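Local coordinates for nucleoside kinase (Methanococcus jannaschii, PDB 2C4E), which phosphorylates a broad range of nucleosides, preferring inosine, guanosine and cytidine, to their monophosphates, with ATP as the best phosphate donor and magnesium or manganese as cofactor, at residues P166-K170 with E171-E175; D140-F143 with N144-A148. One frame throughout, in Å; residues are numbered along the deposited sequence.

Contact 1 (P166-K170 with E171-E175); sequences PQYSK and EMLLE
M172 runs back from the first turn of its helix along the ring of Y168. Its CB lies 3.5 Å from the OG of S169. The next atom, CG, comes within 3.8 Å of Y168 CD2; SD flanks that same carbon, and CE ends beside Y168 CE2 at 4.1 Å. With CG anti to the backbone N (chi1 -170°) and the rest of the chain extended, the thioether passes obliquely by the ring. SD sits 4.6 Å from the centroid of the Y168 ring and 42° off its normal, a Met-aromatic contact.

S169 is the N-cap of this helix and is used twice. Its OG, held between the backbone N and the carbonyl carbon (chi1 66°), accepts the amide of M172 at 3.0 Å in a nearly straight bond, while its carbonyl O takes L173 N at 2.9 Å. Just before the cap in sequence, Y168 packs its CB on L173 CB at 3.9 Å.

The segments join the loop after strand 156-159 to helix 170-178. Y168 and M172 both turn to P141 of helix 141-151, whereas L173 packs against A193 and L197 of helix 187-197.

Contact 2 (D140-F143 with N144-A148); sequences DPEF and NLKCA
Four consecutive backbone bonds tie D140-F143 to N144-A148 and open helix 141-151: the amides of N144, L145, K146 and C147 donate to the carbonyls of D140, P141, E142 and F143, each four residues back. The first is the shortest, 2.8 Å from N144 N to D140 O, and lies nearly in line with the carbonyl bond; the other three donors are tilted 16 to 26° from their carbonyl planes.

D140 is the N-cap. Its OD2 reaches over the first turn and accepts the amide of F143 at 2.9 Å through the lone pair anti to the other carboxylate oxygen, satisfying an amide that has no earlier helical carbonyl to use. The negative carboxylate at the helix start probably also suits the helix dipole.

F143 meets C147, one turn further on, on the buried side. The chi1 of F143, -178°, sets CG opposite the amide nitrogen and sends the ring outward, leaning toward the next turn, where C147 SG approaches CE2 of that ring to 3.4 Å. The sulfur lies 4.1 Å from the ring centroid and obliquely to it, a Cys sulfur-aromatic contact. On the outer side E142 and K146 face each other loosely: E142 OE2 and K146 NZ are 4.5 Å apart, too far for a salt bridge, and the ammonium group is instead hydrogen-bonded to N125. The aliphatic part of K146 lies over the backbone, its CG 3.4 Å from E142 O.

Helix 141-151 is the crossover of the beta-alpha-beta unit between strands 131-136 and 156-159. N144, C147 and A148 pack on I136 of the first of these strands, F143 reaches V11 of strand 7-11 and the ring of Y121, and P141 and L145 face helix 170-178.

In the fold
Both contacts are helix starts, on the neighbouring helices 170-178 and 141-151 packed beside the large mixed sheet, and they touch each other: M172 CE reaches P141 O at 3.4 Å, and Q167 also rests on P141. Each is capped by a side-chain oxygen, a neutral hydroxyl from S169 in contact 1 and a carboxylate from D140 in contact 2, and each has a sulfur beside an aromatic ring. The places differ. In contact 2 both sulfur and ring are buried against strands 7-11 and 131-136, whereas in contact 1 a buried tyrosine meets a partly exposed methionine between two helices. Charged side chains occupy the outer side of both, K170 and E171 in one and E142 in the other.

Contact 1 (P166-K170 with E171-E175)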
ATOM      1  N   PRO A 166      -8.076 -13.705 -17.371  1.00 29.93           N
ATOM      2  CA  PRO A 166      -9.467 -13.884 -16.922  1.00 30.26           C
ATOM      3  C   PRO A 166     -10.496 -12.867 -17.454  1.00 30.24           C
ATOM      4  O   PRO A 166     -11.684 -13.198 -17.517  1.00 30.91           O
ATOM      5  CB  PRO A 166      -9.353 -13.791 -15.393  1.00 30.31           C
ATOM      6  CG  PRO A 166      -7.947 -14.220 -15.096  1.00 30.25           C
ATOM      7  CD  PRO A 166      -7.141 -13.657 -16.229  1.00 30.08           C
ATOM      8  N   GLN A 167     -10.054 -11.663 -17.812  1.00 30.35           N
ATOM      9  CA  GLN A 167     -10.940 -10.606 -18.325  1.00 30.13           C
ATOM     10  C   GLN A 167     -11.393 -10.789 -19.768  1.00 29.78           C
ATOM     11  O   GLN A 167     -12.295 -10.089 -20.231  1.00 30.09           O
ATOM     12  CB  GLN A 167     -10.252  -9.243 -18.208  1.00 30.25           C
ATOM     13  CG  GLN A 167      -9.976  -8.829 -16.773  1.00 30.41           C
ATOM     14  CD  GLN A 167      -9.230  -7.521 -16.688  1.00 31.02           C
ATOM     15  OE1 GLN A 167      -9.639  -6.527 -17.288  1.00 30.50           O
ATOM     16  NE2 GLN A 167      -8.132  -7.516 -15.947  1.00 30.60           N
ATOM     17  N   TYR A 168     -10.752 -11.703 -20.485  1.00 28.96           N
ATOM     18  CA  TYR A 168     -11.095 -11.973 -21.870  1.00 28.46           C
ATOM     19  C   TYR A 168     -12.110 -13.101 -21.957  1.00 28.04           C
ATOM     20  O   TYR A 168     -11.854 -14.208 -21.476  1.00 28.28           O
ATOM     21  CB  TYR A 168      -9.844 -12.378 -22.655  1.00 28.62           C
ATOM     22  CG  TYR A 168      -8.845 -11.259 -22.882  1.00 28.43           C
ATOM     23  CD1 TYR A 168      -7.968 -10.869 -21.876  1.00 28.79           C
ATOM     24  CD2 TYR A 168      -8.777 -10.593 -24.102  1.00 26.00           C
ATOM     25  CE1 TYR A 168      -7.055  -9.849 -22.073  1.00 27.98           C
ATOM     26  CE2 TYR A 168      -7.854  -9.560 -24.317  1.00 27.60           C
ATOM     27  CZ  TYR A 168      -6.996  -9.196 -23.300  1.00 27.09           C
ATOM     28  OH  TYR A 168      -6.093  -8.182 -23.495  1.00 28.11           O
ATOM     29  N   SER A 169     -13.245 -12.821 -22.591  1.00 27.35           N
ATOM     30  CA  SER A 169     -14.213 -13.839 -22.955  1.00 27.58           C
ATOM     31  C   SER A 169     -13.628 -14.698 -24.043  1.00 27.89           C
ATOM     32  O   SER A 169     -12.677 -14.287 -24.722  1.00 28.34           O
ATOM     33  CB  SER A 169     -15.491 -13.189 -23.503  1.00 27.88           C
ATOM     34  OG  SER A 169     -15.205 -12.529 -24.729  1.00 28.13           O
ATOM     35  N   LYS A 170     -14.230 -15.859 -24.260  1.00 27.87           N
ATOM     36  CA  LYS A 170     -13.866 -16.699 -25.395  1.00 28.21           C
ATOM     37  C   LYS A 170     -13.758 -15.853 -26.677  1.00 27.70           C
ATOM     38  O   LYS A 170     -12.799 -15.976 -27.443  1.00 27.09           O
ATOM     39  CB  LYS A 170     -14.900 -17.813 -25.577  1.00 28.51           C
ATOM     40  CG  LYS A 170     -14.483 -18.899 -26.546  1.00 30.14           C
ATOM     41  CD  LYS A 170     -15.574 -19.950 -26.699  1.00 31.89           C
ATOM     42  CE  LYS A 170     -15.241 -20.927 -27.819  1.00 32.70           C
ATOM     43  NZ  LYS A 170     -16.240 -22.029 -27.915  0.20 31.88           N
ATOM     44  N   GLU A 171     -14.729 -14.968 -26.880  1.00 27.64           N
ATOM     45  CA  GLU A 171     -14.855 -14.208 -28.135  1.00 27.16           C
ATOM     46  C   GLU A 171     -13.779 -13.134 -28.300  1.00 27.39           C
ATOM     47  O   GLU A 171     -13.193 -12.958 -29.381  1.00 26.42           O
ATOM     48  CB  GLU A 171     -16.258 -13.581 -28.208  1.00 27.55           C
ATOM     49  CG  GLU A 171     -17.392 -14.591 -28.387  0.20 26.06           C
ATOM     50  CD  GLU A 171     -17.846 -15.270 -27.095  0.20 25.31           C
ATOM     51  OE1 GLU A 171     -17.715 -14.678 -26.002  0.20 23.25           O
ATOM     52  OE2 GLU A 171     -18.350 -16.413 -27.175  0.20 24.13           O
ATOM     53  N   MET A 172     -13.519 -12.414 -27.218  1.00 26.93           N
ATOM     54  CA  MET A 172     -12.527 -11.368 -27.221  1.00 27.22           C
ATOM     55  C   MET A 172     -11.104 -11.918 -27.312  1.00 26.38           C
ATOM     56  O   MET A 172     -10.228 -11.315 -27.930  1.00 25.84           O
ATOM     57  CB  MET A 172     -12.647 -10.554 -25.949  1.00 27.61           C
ATOM     58  CG  MET A 172     -11.815  -9.304 -25.995  1.00 28.74           C
ATOM     59  SD  MET A 172     -11.914  -8.423 -24.461  1.00 33.51           S
ATOM     60  CE  MET A 172     -10.972  -6.940 -24.878  1.00 29.27           C
ATOM     61  N   LEU A 173     -10.860 -13.037 -26.653  1.00 25.66           N
ATOM     62  CA  LEU A 173      -9.546 -13.670 -26.725  1.00 24.94           C
ATOM     63  C   LEU A 173      -9.264 -14.175 -28.125  1.00 24.25           C
ATOM     64  O   LEU A 173      -8.146 -14.034 -28.624  1.00 23.51           O
ATOM     65  CB  LEU A 173      -9.438 -14.824 -25.717  1.00 25.26           C
ATOM     66  CG  LEU A 173      -8.046 -15.430 -25.552  1.00 25.58           C
ATOM     67  CD1 LEU A 173      -7.039 -14.354 -25.141  1.00 26.08           C
ATOM     68  CD2 LEU A 173      -8.091 -16.582 -24.531  1.00 27.07           C
ATOM     69  N   LEU A 174     -10.276 -14.746 -28.764  1.00 23.73           N
ATOM     70  CA  LEU A 174     -10.138 -15.235 -30.120  1.00 23.78           C
ATOM     71  C   LEU A 174      -9.828 -14.042 -31.013  1.00 22.95           C
ATOM     72  O   LEU A 174      -8.926 -14.101 -31.830  1.00 23.10           O
ATOM     73  CB  LEU A 174     -11.417 -15.936 -30.576  1.00 24.05           C
ATOM     74  CG  LEU A 174     -11.413 -16.544 -31.973  1.00 26.07           C
ATOM     75  CD1 LEU A 174     -10.318 -17.595 -32.110  1.00 27.55           C
ATOM     76  CD2 LEU A 174     -12.798 -17.157 -32.266  1.00 28.27           C
ATOM     77  N   GLU A 175     -10.524 -12.936 -30.795  1.00 22.66           N
ATOM     78  CA  GLU A 175     -10.318 -11.740 -31.634  1.00 22.41           C
ATOM     79  C   GLU A 175      -8.909 -11.159 -31.531  1.00 22.63           C
ATOM     80  O   GLU A 175      -8.307 -10.849 -32.544  1.00 21.68           O
ATOM     81  CB  GLU A 175     -11.360 -10.665 -31.315  1.00 22.95           C
ATOM     82  CG  GLU A 175     -11.334  -9.486 -32.273  1.00 24.04           C
ATOM     83  CD  GLU A 175     -11.834  -9.803 -33.678  1.00 27.14           C
ATOM     84  OE1 GLU A 175     -12.250 -10.956 -33.957  1.00 27.42           O
ATOM     85  OE2 GLU A 175     -11.822  -8.872 -34.509  1.00 25.43           O
TER

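Contact 2 (D140-F143 with N144-A148)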
ATOM      1  N   ASP A 140      -5.190  -2.310 -20.319  1.00 21.08           N
ATOM      2  CA  ASP A 140      -6.630  -2.253 -20.480  1.00 20.46           C
ATOM      3  C   ASP A 140      -6.961  -3.130 -21.682  1.00 20.64           C
ATOM      4  O   ASP A 140      -6.522  -2.838 -22.800  1.00 19.14           O
ATOM      5  CB  ASP A 140      -7.070  -0.818 -20.729  1.00 20.79           C
ATOM      6  CG  ASP A 140      -8.547  -0.701 -20.947  1.00 21.74           C
ATOM      7  OD1 ASP A 140      -9.297  -0.442 -19.975  1.00 22.92           O
ATOM      8  OD2 ASP A 140      -9.056  -0.836 -22.078  1.00 20.89           O
ATOM      9  N   PRO A 141      -7.666  -4.234 -21.466  1.00 20.25           N
ATOM     10  CA  PRO A 141      -7.934  -5.165 -22.573  1.00 20.35           C
ATOM     11  C   PRO A 141      -8.623  -4.536 -23.784  1.00 19.93           C
ATOM     12  O   PRO A 141      -8.268  -4.884 -24.915  1.00 19.87           O
ATOM     13  CB  PRO A 141      -8.811  -6.230 -21.911  1.00 20.35           C
ATOM     14  CG  PRO A 141      -8.292  -6.244 -20.482  1.00 21.15           C
ATOM     15  CD  PRO A 141      -8.155  -4.773 -20.184  1.00 21.37           C
ATOM     16  N   GLU A 142      -9.566  -3.621 -23.580  1.00 20.58           N
ATOM     17  CA  GLU A 142     -10.265  -3.016 -24.717  1.00 20.78           C
ATOM     18  C   GLU A 142      -9.298  -2.165 -25.532  1.00 20.45           C
ATOM     19  O   GLU A 142      -9.284  -2.237 -26.768  1.00 20.18           O
ATOM     20  CB  GLU A 142     -11.478  -2.183 -24.276  1.00 21.57           C
ATOM     21  CG  GLU A 142     -12.124  -1.411 -25.425  1.00 24.90           C
ATOM     22  CD  GLU A 142     -13.261  -0.474 -25.020  1.00 29.39           C
ATOM     23  OE1 GLU A 142     -13.318   0.017 -23.866  1.00 32.62           O
ATOM     24  OE2 GLU A 142     -14.108  -0.205 -25.891  1.00 32.89           O
ATOM     25  N   PHE A 143      -8.461  -1.394 -24.846  1.00 19.62           N
ATOM     26  CA  PHE A 143      -7.481  -0.557 -25.537  1.00 19.70           C
ATOM     27  C   PHE A 143      -6.453  -1.469 -26.214  1.00 19.32           C
ATOM     28  O   PHE A 143      -6.043  -1.225 -27.346  1.00 19.24           O
ATOM     29  CB  PHE A 143      -6.814   0.396 -24.542  1.00 19.18           C
ATOM     30  CG  PHE A 143      -5.820   1.332 -25.164  1.00 20.21           C
ATOM     31  CD1 PHE A 143      -6.230   2.528 -25.719  1.00 19.78           C
ATOM     32  CD2 PHE A 143      -4.469   1.019 -25.185  1.00 21.27           C
ATOM     33  CE1 PHE A 143      -5.313   3.412 -26.289  1.00 22.11           C
ATOM     34  CE2 PHE A 143      -3.548   1.908 -25.754  1.00 22.28           C
ATOM     35  CZ  PHE A 143      -3.977   3.100 -26.308  1.00 21.79           C
ATOM     36  N   ASN A 144      -6.087  -2.559 -25.544  1.00 19.33           N
ATOM     37  CA  ASN A 144      -5.105  -3.495 -26.082  1.00 19.48           C
ATOM     38  C   ASN A 144      -5.614  -4.147 -27.365  1.00 20.24           C
ATOM     39  O   ASN A 144      -4.873  -4.249 -28.355  1.00 19.64           O
ATOM     40  CB  ASN A 144      -4.723  -4.557 -25.051  1.00 19.75           C
ATOM     41  CG  ASN A 144      -3.805  -4.012 -23.956  1.00 20.12           C
ATOM     42  OD1 ASN A 144      -3.578  -4.655 -22.906  1.00 22.45           O
ATOM     43  ND2 ASN A 144      -3.288  -2.842 -24.181  1.00 16.62           N
ATOM     44  N   LEU A 145      -6.890  -4.520 -27.387  1.00 19.81           N
ATOM     45  CA  LEU A 145      -7.475  -5.050 -28.622  1.00 20.39           C
ATOM     46  C   LEU A 145      -7.473  -3.989 -29.719  1.00 20.18           C
ATOM     47  O   LEU A 145      -7.161  -4.289 -30.881  1.00 19.97           O
ATOM     48  CB  LEU A 145      -8.894  -5.571 -28.379  1.00 20.64           C
ATOM     49  CG  LEU A 145      -9.646  -6.118 -29.595  1.00 21.29           C
ATOM     50  CD1 LEU A 145      -8.878  -7.257 -30.284  1.00 22.47           C
ATOM     51  CD2 LEU A 145     -11.027  -6.586 -29.191  1.00 23.66           C
ATOM     52  N   LYS A 146      -7.804  -2.743 -29.389  1.00 19.14           N
ATOM     53  CA  LYS A 146      -7.729  -1.685 -30.394  1.00 19.59           C
ATOM     54  C   LYS A 146      -6.330  -1.602 -30.975  1.00 19.42           C
ATOM     55  O   LYS A 146      -6.171  -1.444 -32.173  1.00 18.96           O
ATOM     56  CB  LYS A 146      -8.088  -0.308 -29.827  1.00 19.03           C
ATOM     57  CG  LYS A 146      -9.531  -0.132 -29.417  1.00 20.22           C
ATOM     58  CD  LYS A 146      -9.719   1.259 -28.831  1.00 21.21           C
ATOM     59  CE  LYS A 146     -11.178   1.596 -28.619  1.00 23.05           C
ATOM     60  NZ  LYS A 146     -11.346   2.785 -27.729  1.00 22.13           N
ATOM     61  N   CYS A 147      -5.314  -1.720 -30.118  1.00 19.30           N
ATOM     62  CA  CYS A 147      -3.923  -1.658 -30.563  1.00 19.67           C
ATOM     63  C   CYS A 147      -3.603  -2.798 -31.518  1.00 19.36           C
ATOM     64  O   CYS A 147      -3.015  -2.554 -32.585  1.00 19.61           O
ATOM     65  CB  CYS A 147      -2.954  -1.692 -29.384  1.00 20.67           C
ATOM     66  SG  CYS A 147      -2.964  -0.177 -28.408  1.00 21.12           S
ATOM     67  N   ALA A 148      -4.023  -4.011 -31.159  1.00 19.97           N
ATOM     68  CA  ALA A 148      -3.767  -5.198 -31.978  1.00 19.53           C
ATOM     69  C   ALA A 148      -4.446  -5.052 -33.322  1.00 19.66           C
ATOM     70  O   ALA A 148      -3.842  -5.314 -34.340  1.00 18.10           O
ATOM     71  CB  ALA A 148      -4.260  -6.450 -31.292  1.00 19.86           C
TER